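Local structure of fumarase E (Shigella flexneri 2a str. 2457T, 3C8G) at residues A73-Y78 against W86-I91. The protein probably hydrates fumarate to malate as a homodimeric lyase of the MtlR/FumE family, related to the mannitol operon repressor. Residues are numbered along the deposited sequence; the frame is centred on the assembly and turned at random.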
loop_
_atom_site.group_PDB
_atom_site.type_symbol
_atom_site.label_atom_id
_atom_site.label_comp_id
_atom_site.label_asym_id
_atom_site.label_seq_id
_atom_site.Cartn_x
_atom_site.Cartn_y
_atom_site.Cartn_z
ATOM N N ALA B 73 2.442 -5.191 3.546
ATOM C CA ALA B 73 1.933 -6.313 2.739
ATOM C C ALA B 73 0.828 -7.154 3.430
ATOM O O ALA B 73 -0.179 -7.503 2.801
ATOM C CB ALA B 73 3.062 -7.193 2.315
ATOM N N LEU B 74 1.028 -7.496 4.706
ATOM C CA LEU B 74 0.056 -8.303 5.447
ATOM C C LEU B 74 -1.212 -7.502 5.621
ATOM O O LEU B 74 -2.305 -7.945 5.262
ATOM C CB LEU B 74 0.571 -8.686 6.829
ATOM C CG LEU B 74 1.338 -9.978 6.986
ATOM C CD1 LEU B 74 1.922 -10.008 8.400
ATOM C CD2 LEU B 74 0.430 -11.175 6.711
ATOM N N ARG B 75 -1.048 -6.311 6.165
ATOM C CA ARG B 75 -2.171 -5.421 6.323
ATOM C C ARG B 75 -2.957 -5.254 5.016
ATOM O O ARG B 75 -4.189 -5.288 5.046
ATOM C CB ARG B 75 -1.711 -4.102 6.917
ATOM C CG ARG B 75 -1.396 -4.283 8.381
ATOM C CD ARG B 75 -0.986 -3.011 9.033
ATOM N NE ARG B 75 0.459 -2.942 9.209
ATOM C CZ ARG B 75 1.049 -2.369 10.254
ATOM N NH1 ARG B 75 0.316 -1.847 11.229
ATOM N NH2 ARG B 75 2.364 -2.326 10.332
ATOM N N LEU B 76 -2.264 -5.154 3.873
ATOM C CA LEU B 76 -2.963 -5.009 2.583
ATOM C C LEU B 76 -3.862 -6.222 2.317
ATOM O O LEU B 76 -5.045 -6.070 2.034
ATOM C CB LEU B 76 -1.988 -4.782 1.415
ATOM C CG LEU B 76 -2.311 -3.760 0.317
ATOM C CD1 LEU B 76 -1.930 -4.287 -1.046
ATOM C CD2 LEU B 76 -3.739 -3.345 0.282
ATOM N N ILE B 77 -3.299 -7.419 2.435
ATOM C CA ILE B 77 -4.037 -8.642 2.181
ATOM C C ILE B 77 -5.230 -8.768 3.128
ATOM O O ILE B 77 -6.336 -9.159 2.698
ATOM C CB ILE B 77 -3.157 -9.885 2.328
ATOM C CG1 ILE B 77 -1.872 -9.757 1.480
ATOM C CG2 ILE B 77 -3.978 -11.167 2.028
ATOM C CD1 ILE B 77 -0.902 -10.915 1.653
ATOM N N TYR B 78 -5.007 -8.442 4.405
ATOM C CA TYR B 78 -6.074 -8.444 5.409
ATOM C C TYR B 78 -7.174 -7.427 5.004
ATOM O O TYR B 78 -8.294 -7.807 4.721
ATOM C CB TYR B 78 -5.467 -8.191 6.801
ATOM C CG TYR B 78 -6.265 -8.729 7.995
ATOM C CD1 TYR B 78 -6.921 -9.961 7.958
ATOM C CD2 TYR B 78 -6.333 -8.000 9.182
ATOM C CE1 TYR B 78 -7.667 -10.422 9.069
ATOM C CE2 TYR B 78 -7.056 -8.457 10.284
ATOM C CZ TYR B 78 -7.716 -9.654 10.230
ATOM O OH TYR B 78 -8.408 -10.056 11.355
ATOM N N TRP B 86 -6.837 -15.880 11.866
ATOM C CA TRP B 86 -5.838 -16.754 12.465
ATOM C C TRP B 86 -4.465 -16.623 11.795
ATOM O O TRP B 86 -3.460 -16.498 12.488
ATOM C CB TRP B 86 -6.314 -18.221 12.552
ATOM C CG TRP B 86 -6.456 -18.998 11.239
ATOM C CD1 TRP B 86 -7.621 -19.205 10.529
ATOM C CD2 TRP B 86 -5.422 -19.732 10.530
ATOM N NE1 TRP B 86 -7.366 -19.993 9.418
ATOM C CE2 TRP B 86 -6.033 -20.324 9.391
ATOM C CE3 TRP B 86 -4.039 -19.931 10.741
ATOM C CZ2 TRP B 86 -5.316 -21.103 8.470
ATOM C CZ3 TRP B 86 -3.315 -20.704 9.809
ATOM C CH2 TRP B 86 -3.966 -21.286 8.693
ATOM N N LEU B 87 -4.454 -16.603 10.456
ATOM C CA LEU B 87 -3.223 -16.556 9.657
ATOM C C LEU B 87 -2.577 -15.188 9.726
ATOM O O LEU B 87 -1.360 -15.068 9.790
ATOM C CB LEU B 87 -3.528 -16.918 8.205
ATOM C CG LEU B 87 -2.315 -17.078 7.293
ATOM C CD1 LEU B 87 -1.430 -18.200 7.806
ATOM C CD2 LEU B 87 -2.787 -17.386 5.892
ATOM N N TYR B 88 -3.406 -14.154 9.713
ATOM C CA TYR B 88 -2.902 -12.809 9.890
ATOM C C TYR B 88 -2.281 -12.632 11.285
ATOM O O TYR B 88 -1.203 -12.021 11.422
ATOM C CB TYR B 88 -3.994 -11.784 9.636
ATOM C CG TYR B 88 -3.570 -10.400 9.965
ATOM C CD1 TYR B 88 -3.852 -9.850 11.201
ATOM C CD2 TYR B 88 -2.861 -9.642 9.046
ATOM C CE1 TYR B 88 -3.439 -8.567 11.512
ATOM C CE2 TYR B 88 -2.456 -8.374 9.334
ATOM C CZ TYR B 88 -2.747 -7.833 10.574
ATOM O OH TYR B 88 -2.343 -6.540 10.869
ATOM N N ALA B 89 -2.953 -13.152 12.313
ATOM C CA ALA B 89 -2.376 -13.200 13.665
ATOM C C ALA B 89 -1.009 -13.907 13.649
ATOM O O ALA B 89 -0.007 -13.382 14.141
ATOM C CB ALA B 89 -3.331 -13.887 14.636
ATOM N N ASP B 90 -0.963 -15.076 13.036
ATOM C CA ASP B 90 0.243 -15.867 13.100
ATOM C C ASP B 90 1.418 -15.117 12.473
ATOM O O ASP B 90 2.478 -14.963 13.106
ATOM C CB ASP B 90 0.053 -17.244 12.446
ATOM C CG ASP B 90 -0.708 -18.235 13.331
ATOM O OD1 ASP B 90 -1.288 -17.814 14.386
ATOM O OD2 ASP B 90 -0.727 -19.445 12.943
ATOM N N ILE B 91 1.223 -14.641 11.243
ATOM C CA ILE B 91 2.334 -14.071 10.486
ATOM C C ILE B 91 2.744 -12.767 11.125
ATOM O O ILE B 91 3.919 -12.478 11.256
ATOM C CB ILE B 91 1.992 -13.846 9.025
ATOM C CG1 ILE B 91 1.533 -15.158 8.394
ATOM C CG2 ILE B 91 3.209 -13.311 8.322
ATOM C CD1 ILE B 91 1.201 -15.066 6.920
#
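An antiparallel helix pair, formed by helix 70-79 and the start of helix 85-103 with a short connection between them, is joined here through Y78 and Y88. The two segment axes approach to 10.7 Å at an angle of 174°, wide enough for each helix to send a tyrosine across the gap. The phenol rings lie in an offset stack, centroids 4.0 Å apart and planes only 6° from parallel. The slip sets CG of Y88 over the middle of the Y78 ring, while CD2 of Y78 sits over the middle of the Y88 ring; CE2 of Y78 comes to 3.6 Å from CD1 of Y88. CB of Y88 adds a CH-pi contact on the same Y78 ring, 4.0 Å from its centroid. Both rings stand anti to their own backbone N (chi1 173° for Y88), which carries each one out toward the facing helix. The Y88 ring reaches as far as the backbone of 73-78: its edge is turned to N of R75, without a hydrogen bond, and its OH lies 3.5 Å from CG of R75. CB of L74 approaches CE2 of Y88 obliquely at 3.9 Å. One turn further along 86-91, I91 extends the apolar seam, its CG2 touching CD1 of L74 at 3.5 Å, and CD2 of L74 also packs on this branch. No hydrogen bond links the two segments, so apolar and aromatic contacts hold them together. I37 of helix 29-40 also packs on L74, and T166 of helix 158-166 on I91; an apolar side chain of the other protein chain packs on Y78 and an aromatic one on Y88, placing the tyrosine pair at the subunit interface. The whole is a buried antiparallel helical hairpin of an all-helical fold, pinned by a tyrosine stack.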